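Local coordinates for protein Ika8 (Synthetic construct, PDB 6G6O) that is a computationally designed, symmetrical eight-bladed beta-propeller of the WD40 type, probably made as a structural scaffold, at residues T59-Q62 with I67-S70; I107-S110 with T116-V119; I197-I202 with W240-G245. All blocks are in the same frame, centred on the assembly; numbering follows the deposited sequence.

Contact 1: residues T59-Q62 with I67-S70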
ATOM      1  N   THR A  59      -5.562   9.870  -2.532  1.00 18.52           N
ATOM      2  CA  THR A  59      -5.548   8.860  -1.486  1.00 12.48           C
ATOM      3  C   THR A  59      -4.819   7.582  -1.867  1.00 10.27           C
ATOM      4  O   THR A  59      -4.393   6.848  -0.970  1.00 14.37           O
ATOM      5  CB  THR A  59      -6.983   8.503  -1.066  1.00 17.50           C
ATOM      6  OG1 THR A  59      -7.743   8.124  -2.219  1.00 13.49           O
ATOM      7  CG2 THR A  59      -7.652   9.691  -0.397  1.00 13.84           C
ATOM      8  N   ALA A  60      -4.665   7.295  -3.156  1.00 13.44           N
ATOM      9  CA  ALA A  60      -4.008   6.071  -3.586  1.00 15.02           C
ATOM     10  C   ALA A  60      -3.407   6.282  -4.966  1.00 12.51           C
ATOM     11  O   ALA A  60      -3.939   7.039  -5.782  1.00 18.06           O
ATOM     12  CB  ALA A  60      -4.981   4.885  -3.603  1.00 15.05           C
ATOM     13  N   LEU A  61      -2.291   5.604  -5.216  1.00 14.25           N
ATOM     14  CA  LEU A  61      -1.600   5.685  -6.492  1.00 17.97           C
ATOM     15  C   LEU A  61      -1.197   4.288  -6.935  1.00 13.50           C
ATOM     16  O   LEU A  61      -0.710   3.490  -6.132  1.00 17.94           O
ATOM     17  CB  LEU A  61      -0.355   6.581  -6.409  1.00 18.20           C
ATOM     18  CG  LEU A  61      -0.544   8.096  -6.500  1.00 12.93           C
ATOM     19  CD1 LEU A  61       0.762   8.807  -6.195  1.00 14.37           C
ATOM     20  CD2 LEU A  61      -1.067   8.501  -7.865  1.00 15.90           C
ATOM     21  N   GLN A  62      -1.408   4.002  -8.218  1.00 16.01           N
ATOM     22  CA  GLN A  62      -0.970   2.755  -8.836  1.00 14.42           C
ATOM     23  C   GLN A  62      -0.220   3.103 -10.110  1.00 13.16           C
ATOM     24  O   GLN A  62      -0.774   3.760 -10.994  1.00 17.96           O
ATOM     25  CB  GLN A  62      -2.156   1.836  -9.137  1.00 18.10           C
ATOM     26  CG  GLN A  62      -2.754   1.186  -7.903  1.00 15.01           C
ATOM     27  CD  GLN A  62      -1.782   0.253  -7.214  1.00 12.43           C
ATOM     28  OE1 GLN A  62      -1.057  -0.495  -7.866  1.00 17.20           O
ATOM     29  NE2 GLN A  62      -1.759   0.298  -5.887  1.00 18.42           N
ATOM     30  N   ILE A  67       1.245   3.549 -17.222  1.00 24.93           N
ATOM     31  CA  ILE A  67      -0.102   3.967 -16.860  1.00 19.01           C
ATOM     32  C   ILE A  67      -0.171   4.099 -15.348  1.00 15.89           C
ATOM     33  O   ILE A  67       0.211   3.176 -14.620  1.00 20.47           O
ATOM     34  CB  ILE A  67      -1.157   2.971 -17.374  1.00 19.26           C
ATOM     35  CG1 ILE A  67      -1.197   2.987 -18.904  1.00 24.93           C
ATOM     36  CG2 ILE A  67      -2.522   3.282 -16.785  1.00 22.05           C
ATOM     37  CD1 ILE A  67      -1.974   1.842 -19.509  1.00 30.69           C
ATOM     38  N   VAL A  68      -0.652   5.246 -14.880  1.00 20.89           N
ATOM     39  CA  VAL A  68      -0.835   5.500 -13.459  1.00 19.19           C
ATOM     40  C   VAL A  68      -2.318   5.717 -13.194  1.00 17.69           C
ATOM     41  O   VAL A  68      -2.980   6.478 -13.910  1.00 20.10           O
ATOM     42  CB  VAL A  68       0.007   6.698 -12.982  1.00 16.90           C
ATOM     43  CG1 VAL A  68      -0.148   7.854 -13.930  1.00 22.96           C
ATOM     44  CG2 VAL A  68      -0.401   7.110 -11.576  1.00 17.90           C
ATOM     45  N   VAL A  69      -2.837   5.024 -12.185  1.00 18.63           N
ATOM     46  CA  VAL A  69      -4.214   5.173 -11.734  1.00 16.92           C
ATOM     47  C   VAL A  69      -4.188   5.889 -10.394  1.00 10.77           C
ATOM     48  O   VAL A  69      -3.435   5.502  -9.493  1.00 15.68           O
ATOM     49  CB  VAL A  69      -4.919   3.811 -11.623  1.00 15.97           C
ATOM     50  CG1 VAL A  69      -6.393   4.000 -11.317  1.00 18.27           C
ATOM     51  CG2 VAL A  69      -4.732   3.023 -12.907  1.00 15.24           C
ATOM     52  N   SER A  70      -4.998   6.937 -10.265  1.00 15.59           N
ATOM     53  CA  SER A  70      -5.010   7.765  -9.067  1.00 15.91           C
ATOM     54  C   SER A  70      -6.436   7.926  -8.565  1.00 12.61           C
ATOM     55  O   SER A  70      -7.337   8.262  -9.338  1.00 19.22           O
ATOM     56  CB  SER A  70      -4.388   9.138  -9.341  1.00 10.51           C
ATOM     57  OG  SER A  70      -5.252   9.946 -10.119  1.00 14.34           O
TER

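Contact 2: residues I107-S110 with T116-V119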
ATOM      1  N   ILE A 107      -6.930  -4.309 -15.659  1.00 20.53           N
ATOM      2  CA  ILE A 107      -8.058  -4.216 -14.743  1.00 19.93           C
ATOM      3  C   ILE A 107      -7.656  -3.360 -13.551  1.00 13.95           C
ATOM      4  O   ILE A 107      -6.558  -3.515 -13.005  1.00 18.84           O
ATOM      5  CB  ILE A 107      -8.530  -5.612 -14.277  1.00 17.46           C
ATOM      6  CG1 ILE A 107      -8.958  -6.464 -15.471  1.00 15.98           C
ATOM      7  CG2 ILE A 107      -9.670  -5.487 -13.286  1.00 18.72           C
ATOM      8  CD1 ILE A 107     -10.127  -5.895 -16.233  1.00 22.36           C
ATOM      9  N   VAL A 108      -8.545  -2.453 -13.156  1.00 17.83           N
ATOM     10  CA  VAL A 108      -8.377  -1.638 -11.960  1.00 15.66           C
ATOM     11  C   VAL A 108      -9.514  -1.961 -11.004  1.00 17.34           C
ATOM     12  O   VAL A 108     -10.688  -1.914 -11.389  1.00 22.21           O
ATOM     13  CB  VAL A 108      -8.353  -0.135 -12.289  1.00 11.06           C
ATOM     14  CG1 VAL A 108      -8.697   0.686 -11.055  1.00 14.83           C
ATOM     15  CG2 VAL A 108      -6.996   0.258 -12.824  1.00 24.07           C
ATOM     16  N   VAL A 109      -9.166  -2.293  -9.765  1.00 18.12           N
ATOM     17  CA  VAL A 109     -10.135  -2.530  -8.702  1.00 15.19           C
ATOM     18  C   VAL A 109      -9.971  -1.418  -7.676  1.00 19.65           C
ATOM     19  O   VAL A 109      -8.885  -1.243  -7.109  1.00 20.70           O
ATOM     20  CB  VAL A 109      -9.948  -3.912  -8.060  1.00 19.24           C
ATOM     21  CG1 VAL A 109     -11.012  -4.154  -7.011  1.00 16.73           C
ATOM     22  CG2 VAL A 109      -9.988  -4.997  -9.120  1.00 21.43           C
ATOM     23  N   SER A 110     -11.042  -0.663  -7.442  1.00 17.72           N
ATOM     24  CA  SER A 110     -11.025   0.450  -6.503  1.00 14.49           C
ATOM     25  C   SER A 110     -11.975   0.164  -5.351  1.00 19.17           C
ATOM     26  O   SER A 110     -13.121  -0.243  -5.570  1.00 16.44           O
ATOM     27  CB  SER A 110     -11.409   1.760  -7.194  1.00 14.67           C
ATOM     28  OG  SER A 110     -12.619   1.625  -7.916  1.00 18.41           O
ATOM     29  N   THR A 116     -17.943   0.036  -1.021  1.00 18.05           N
ATOM     30  CA  THR A 116     -18.158  -0.396  -2.393  1.00 19.62           C
ATOM     31  C   THR A 116     -16.840  -0.751  -3.067  1.00 18.71           C
ATOM     32  O   THR A 116     -15.806  -0.123  -2.822  1.00 20.08           O
ATOM     33  CB  THR A 116     -18.872   0.697  -3.187  1.00 21.31           C
ATOM     34  OG1 THR A 116     -18.259   1.963  -2.917  1.00 24.35           O
ATOM     35  CG2 THR A 116     -20.341   0.759  -2.798  1.00 24.74           C
ATOM     36  N   ILE A 117     -16.884  -1.771  -3.919  1.00 19.15           N
ATOM     37  CA  ILE A 117     -15.736  -2.209  -4.701  1.00 17.49           C
ATOM     38  C   ILE A 117     -16.153  -2.248  -6.162  1.00 18.31           C
ATOM     39  O   ILE A 117     -17.146  -2.895  -6.510  1.00 20.30           O
ATOM     40  CB  ILE A 117     -15.224  -3.589  -4.250  1.00 18.55           C
ATOM     41  CG1 ILE A 117     -14.951  -3.601  -2.749  1.00 21.36           C
ATOM     42  CG2 ILE A 117     -13.974  -3.965  -5.019  1.00 24.19           C
ATOM     43  CD1 ILE A 117     -14.703  -4.980  -2.196  1.00 21.19           C
ATOM     44  N   LYS A 118     -15.405  -1.554  -7.012  1.00 18.09           N
ATOM     45  CA  LYS A 118     -15.702  -1.496  -8.433  1.00 14.38           C
ATOM     46  C   LYS A 118     -14.514  -2.012  -9.230  1.00 19.89           C
ATOM     47  O   LYS A 118     -13.360  -1.883  -8.810  1.00 16.75           O
ATOM     48  CB  LYS A 118     -16.056  -0.072  -8.876  1.00 14.90           C
ATOM     49  CG  LYS A 118     -17.388   0.429  -8.336  1.00 15.61           C
ATOM     50  CD  LYS A 118     -17.807   1.714  -9.023  1.00 14.87           C
ATOM     51  CE  LYS A 118     -19.080   2.283  -8.423  1.00 18.89           C
ATOM     52  NZ  LYS A 118     -19.522   3.507  -9.147  1.00 24.02           N
ATOM     53  N   VAL A 119     -14.812  -2.603 -10.384  1.00 21.81           N
ATOM     54  CA  VAL A 119     -13.815  -3.206 -11.260  1.00 17.40           C
ATOM     55  C   VAL A 119     -13.929  -2.538 -12.620  1.00 19.83           C
ATOM     56  O   VAL A 119     -14.998  -2.568 -13.244  1.00 21.62           O
ATOM     57  CB  VAL A 119     -14.003  -4.725 -11.373  1.00 16.41           C
ATOM     58  CG1 VAL A 119     -13.157  -5.281 -12.502  1.00 19.81           C
ATOM     59  CG2 VAL A 119     -13.658  -5.401 -10.059  1.00 17.05           C
TER

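Contact 3: residues I197-I202 with W240-G245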
ATOM      1  N   ILE A 197      -2.790 -12.415  12.917  1.00 18.59           N
ATOM      2  CA  ILE A 197      -2.499 -12.793  11.541  1.00 21.70           C
ATOM      3  C   ILE A 197      -3.173 -14.130  11.274  1.00 24.72           C
ATOM      4  O   ILE A 197      -2.950 -15.100  12.008  1.00 29.04           O
ATOM      5  CB  ILE A 197      -0.983 -12.880  11.276  1.00 30.82           C
ATOM      6  CG1 ILE A 197      -0.382 -11.475  11.151  1.00 23.03           C
ATOM      7  CG2 ILE A 197      -0.700 -13.709  10.028  1.00 26.77           C
ATOM      8  CD1 ILE A 197      -0.420 -10.906   9.750  1.00 23.16           C
ATOM      9  N   LYS A 198      -3.998 -14.182  10.232  1.00 24.94           N
ATOM     10  CA  LYS A 198      -4.807 -15.355   9.933  1.00 27.06           C
ATOM     11  C   LYS A 198      -4.508 -15.844   8.526  1.00 25.41           C
ATOM     12  O   LYS A 198      -4.529 -15.061   7.571  1.00 24.00           O
ATOM     13  CB  LYS A 198      -6.295 -15.038  10.093  1.00 22.54           C
ATOM     14  CG  LYS A 198      -6.688 -14.735  11.531  1.00 21.60           C
ATOM     15  CD  LYS A 198      -8.193 -14.743  11.718  1.00 23.94           C
ATOM     16  CE  LYS A 198      -8.566 -14.487  13.166  1.00 21.36           C
ATOM     17  NZ  LYS A 198     -10.028 -14.642  13.390  1.00 34.62           N
ATOM     18  N   VAL A 199      -4.233 -17.141   8.405  1.00 31.07           N
ATOM     19  CA  VAL A 199      -3.905 -17.780   7.137  1.00 30.78           C
ATOM     20  C   VAL A 199      -5.089 -18.646   6.732  1.00 30.78           C
ATOM     21  O   VAL A 199      -5.475 -19.566   7.465  1.00 30.95           O
ATOM     22  CB  VAL A 199      -2.619 -18.611   7.241  1.00 29.44           C
ATOM     23  CG1 VAL A 199      -2.446 -19.483   6.009  1.00 27.35           C
ATOM     24  CG2 VAL A 199      -1.422 -17.696   7.427  1.00 25.97           C
ATOM     25  N   TRP A 200      -5.662 -18.357   5.568  1.00 26.19           N
ATOM     26  CA  TRP A 200      -6.883 -19.001   5.113  1.00 27.89           C
ATOM     27  C   TRP A 200      -6.607 -19.916   3.931  1.00 32.13           C
ATOM     28  O   TRP A 200      -5.558 -19.845   3.287  1.00 36.10           O
ATOM     29  CB  TRP A 200      -7.935 -17.965   4.710  1.00 26.17           C
ATOM     30  CG  TRP A 200      -8.136 -16.897   5.719  1.00 25.75           C
ATOM     31  CD1 TRP A 200      -7.497 -15.696   5.779  1.00 26.93           C
ATOM     32  CD2 TRP A 200      -9.047 -16.925   6.821  1.00 22.47           C
ATOM     33  NE1 TRP A 200      -7.952 -14.972   6.853  1.00 30.13           N
ATOM     34  CE2 TRP A 200      -8.905 -15.705   7.509  1.00 24.66           C
ATOM     35  CE3 TRP A 200      -9.968 -17.864   7.294  1.00 27.17           C
ATOM     36  CZ2 TRP A 200      -9.650 -15.399   8.643  1.00 24.51           C
ATOM     37  CZ3 TRP A 200     -10.707 -17.557   8.421  1.00 27.22           C
ATOM     38  CH2 TRP A 200     -10.542 -16.336   9.083  1.00 26.36           C
ATOM     39  N   ASP A 201      -7.581 -20.773   3.648  1.00 39.87           N
ATOM     40  CA  ASP A 201      -7.554 -21.635   2.477  1.00 33.64           C
ATOM     41  C   ASP A 201      -8.469 -21.030   1.418  1.00 34.15           C
ATOM     42  O   ASP A 201      -9.662 -20.835   1.666  1.00 43.97           O
ATOM     43  CB  ASP A 201      -7.980 -23.058   2.830  1.00 36.84           C
ATOM     44  CG  ASP A 201      -7.650 -24.052   1.737  1.00 39.44           C
ATOM     45  OD1 ASP A 201      -8.305 -24.011   0.674  1.00 43.33           O
ATOM     46  OD2 ASP A 201      -6.726 -24.871   1.927  1.00 37.48           O
ATOM     47  N   ILE A 202      -7.907 -20.733   0.242  1.00 30.39           N
ATOM     48  CA  ILE A 202      -8.661 -20.041  -0.801  1.00 35.71           C
ATOM     49  C   ILE A 202      -9.818 -20.878  -1.329  1.00 42.31           C
ATOM     50  O   ILE A 202     -10.736 -20.333  -1.955  1.00 43.86           O
ATOM     51  CB  ILE A 202      -7.737 -19.627  -1.963  1.00 36.67           C
ATOM     52  CG1 ILE A 202      -8.385 -18.534  -2.814  1.00 41.23           C
ATOM     53  CG2 ILE A 202      -7.480 -20.802  -2.867  1.00 41.13           C
ATOM     54  CD1 ILE A 202      -9.045 -17.439  -2.023  1.00 31.35           C
ATOM     55  N   TRP A 240       8.543 -12.081  11.543  1.00 26.84           N
ATOM     56  CA  TRP A 240       8.182 -13.405  12.024  1.00 27.39           C
ATOM     57  C   TRP A 240       7.572 -14.215  10.890  1.00 21.98           C
ATOM     58  O   TRP A 240       7.164 -13.676   9.859  1.00 21.44           O
ATOM     59  CB  TRP A 240       7.229 -13.333  13.228  1.00 28.55           C
ATOM     60  CG  TRP A 240       6.040 -12.428  13.068  1.00 32.89           C
ATOM     61  CD1 TRP A 240       6.047 -11.100  12.745  1.00 32.80           C
ATOM     62  CD2 TRP A 240       4.668 -12.785  13.261  1.00 34.19           C
ATOM     63  NE1 TRP A 240       4.764 -10.616  12.709  1.00 32.46           N
ATOM     64  CE2 TRP A 240       3.898 -11.630  13.024  1.00 35.00           C
ATOM     65  CE3 TRP A 240       4.015 -13.971  13.604  1.00 34.08           C
ATOM     66  CZ2 TRP A 240       2.509 -11.629  13.119  1.00 34.46           C
ATOM     67  CZ3 TRP A 240       2.637 -13.968  13.697  1.00 35.08           C
ATOM     68  CH2 TRP A 240       1.899 -12.805  13.457  1.00 32.70           C
ATOM     69  N   TYR A 241       7.518 -15.527  11.104  1.00 23.74           N
ATOM     70  CA  TYR A 241       7.143 -16.475  10.067  1.00 22.12           C
ATOM     71  C   TYR A 241       5.639 -16.721  10.076  1.00 26.30           C
ATOM     72  O   TYR A 241       5.021 -16.835  11.137  1.00 27.39           O
ATOM     73  CB  TYR A 241       7.894 -17.793  10.263  1.00 19.10           C
ATOM     74  CG  TYR A 241       7.893 -18.697   9.052  1.00 22.76           C
ATOM     75  CD1 TYR A 241       8.418 -18.267   7.841  1.00 21.47           C
ATOM     76  CD2 TYR A 241       7.380 -19.985   9.125  1.00 29.34           C
ATOM     77  CE1 TYR A 241       8.424 -19.091   6.733  1.00 22.67           C
ATOM     78  CE2 TYR A 241       7.382 -20.817   8.020  1.00 27.75           C
ATOM     79  CZ  TYR A 241       7.905 -20.365   6.827  1.00 28.72           C
ATOM     80  OH  TYR A 241       7.911 -21.190   5.726  1.00 33.04           O
ATOM     81  N   ILE A 242       5.059 -16.805   8.877  1.00 28.76           N
ATOM     82  CA  ILE A 242       3.622 -17.029   8.747  1.00 28.01           C
ATOM     83  C   ILE A 242       3.246 -18.423   9.235  1.00 33.87           C
ATOM     84  O   ILE A 242       2.186 -18.618   9.845  1.00 34.68           O
ATOM     85  CB  ILE A 242       3.189 -16.797   7.286  1.00 23.51           C
ATOM     86  CG1 ILE A 242       2.814 -15.332   7.068  1.00 22.88           C
ATOM     87  CG2 ILE A 242       2.043 -17.709   6.893  1.00 31.01           C
ATOM     88  CD1 ILE A 242       2.592 -14.964   5.620  1.00 22.95           C
ATOM     89  N   GLY A 243       4.113 -19.409   8.996  1.00 35.90           N
ATOM     90  CA  GLY A 243       3.761 -20.785   9.303  1.00 28.82           C
ATOM     91  C   GLY A 243       3.629 -21.060  10.790  1.00 28.13           C
ATOM     92  O   GLY A 243       2.691 -21.734  11.222  1.00 31.00           O
ATOM     93  N   THR A 244       4.562 -20.549  11.594  1.00 30.93           N
ATOM     94  CA  THR A 244       4.599 -20.862  13.014  1.00 23.53           C
ATOM     95  C   THR A 244       4.387 -19.667  13.929  1.00 25.71           C
ATOM     96  O   THR A 244       4.156 -19.866  15.128  1.00 25.54           O
ATOM     97  CB  THR A 244       5.937 -21.523  13.381  1.00 31.95           C
ATOM     98  OG1 THR A 244       6.992 -20.925  12.618  1.00 29.96           O
ATOM     99  CG2 THR A 244       5.888 -23.014  13.094  1.00 29.88           C
ATOM    100  N   GLY A 245       4.452 -18.443  13.415  1.00 28.56           N
ATOM    101  CA  GLY A 245       4.371 -17.275  14.262  1.00 24.26           C
ATOM    102  C   GLY A 245       5.647 -16.939  15.000  1.00 27.22           C
ATOM    103  O   GLY A 245       5.680 -15.929  15.715  1.00 33.50           O
TER

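Contact 1: residues T59-Q62 with I67-S70
Gln62 and Val69 exchange two backbone hydrogen bonds, as a hydrogen-bonded antiparallel pair. Val69 N gives its hydrogen to Gln62 O at 2.7 Å, and Gln62 N returns one to Val69 O at 2.8 Å. Each acceptor also receives a CA-H: Val68 CA sits 3.0 Å from Gln62 O, and Leu61 CA lies 3.5 Å from Val69 O. Ala60 O meets Ser70 CA in the same way. The two segments run antiparallel, at 166°. They form the hairpin of the first two strands of a WD40 propeller blade, the first facing the central channel. Beyond the regular pairing, Thr59 and Ala60 both face Gly71 in a classic beta bulge. The polar side chains find partners elsewhere. Ser70 OG bonds to His54 NE2 and weakly to Trp80 NE1, as in the WD40 structural tetrad. Thr59 OG1 bonds to Ile98 O, and Gln62 NE2 to a glycerol probably left from crystallisation. On the Ser70 face, Leu61 CD2 packs 3.7 Å from Ser70 CB. Leu61 CD2 comes within 4.0 Å of Val68 CG2, the methyl anti to the Val68 backbone nitrogen; the side chains lie side by side. The Leu61 side chain also touches Ala20 and Ala22 of the preceding blade.

Contact 2: residues I107-S110 with T116-V119
Val109 sets its two methyls against two different residues of the facing strand through its first torsion, which is near 180° (chi1 -177°). Val109 CG1 then lies opposite the backbone N and meets Ile117 CG2 at 3.6 Å. Val109 CG2 lies opposite the carbonyl carbon and reaches Val119 CG2 at 3.8 Å. Val109 and Val119 stand side by side and point the same way, while Val109 and Ile117 cross at a slant. The other methyl of Val119, CG1, touches Ile107 CG2 at 3.6 Å. The four residues make one apolar face. Leu141 and Phe143 of the next blade pack on Val109, and Phe143 also reaches Ile107.

Ser110 and Lys118 share the other face. They form a hydrogen-bonded antiparallel pair. Ser110 N donates to Lys118 O at 3.0 Å, and Lys118 N donates to Ser110 O at the same distance. Lys118 O and Ser110 O also take CA-H contacts, from Val109 CA at 3.3 Å and Ile117 CA at 3.4 Å respectively. With chi1 at 51°, Ser110 OG stands between its own N and carbonyl carbon. Ser110 OG comes within 4.0 Å of Lys118 CB, but its bonds are to His94 NE2 and Trp120 NE1. The extended Lys118 chain leads away from the strand pair, and its NZ bonds to Gly93 O. Thr116 OG1 bonds to Asp114 OD1 and to His94 ND1. Trp120, Ser110, His94 and Asp114 are consistent with the WD40 structural tetrad, with Thr116 bridging His94 and Asp114, on the hairpin of the second and third strands of a propeller blade.

Contact 3: residues I197-I202 with W240-G245
Asp201 OD1 takes the backbone N-H groups of both Leu203 and Thr204, at the far end of strand 197-201, whose Ile197 and Val199 meet Trp240 and Ile242. The bond to Leu203 closes an Asx turn that starts at Asp201, in the Trp200-Asp201 pair, the WD signature of the repeat. The contact joins two successive blades of the propeller. Strands 197-201 and 237-241 are the third strands of their sheets. No hydrogen bond crosses between the two segments, so the meeting is wholly apolar.

Ile197 brings CG1 obliquely to the benzene part of the Trp240 indole. Ile197 CG1 is 3.5 Å from Trp240 CZ2 and equally far from CH2, and Ile197 CB lies 3.6 Å from Trp240 CH2. Val228 also touches both side chains. The indole is reached because Trp240 holds CG between its backbone N and carbonyl carbon (chi1 49°). Several neighbours fix the ring. Its NE1 bonds weakly to Ser230 OG, and the ring meets His214 edge-to-face. Gly245 CA comes to the ring edge, in its plane, 3.4 Å from Trp240 CE3. With an alanine at Trp240, Ile197 CG1 would probably face a gap between the blades and His214 would lose its aromatic partner.

The turn after the strand brings Gly245 back to the ring. Gly245 N donates to Tyr241 O at 2.8 Å, and Gly245 O accepts a bond from His214 NE2. Gly245 has a positive phi (78°), where a side chain would jam against the carbonyl before it. Ile242, at the start of this turn, also packs on Val189 and Val228. Across the blade boundary Ile242 places CG2 3.5 Å from Val199 CG2.

Contacts 1 and 2 lie in neighbouring blades and touch directly: Val69 CG2 packs 3.6 Å from Val108 CG2. Their centres are 12 Å apart. Contact 1 pairs the first two strands of its blade, and contact 2 the second and third of the next. Ser70 and Ser110 hold matching positions, one 40-residue repeat apart. Contact 3 is of another kind, packing between blades without backbone pairing. Its centre is about 29 Å from that of contact 1, on the opposite side of the chain's centre, and about 26 Å from that of contact 2. The glycerol lies at contact 1, with its nearest atom about 3 Å from the nearest atom of the Gln62 side chain.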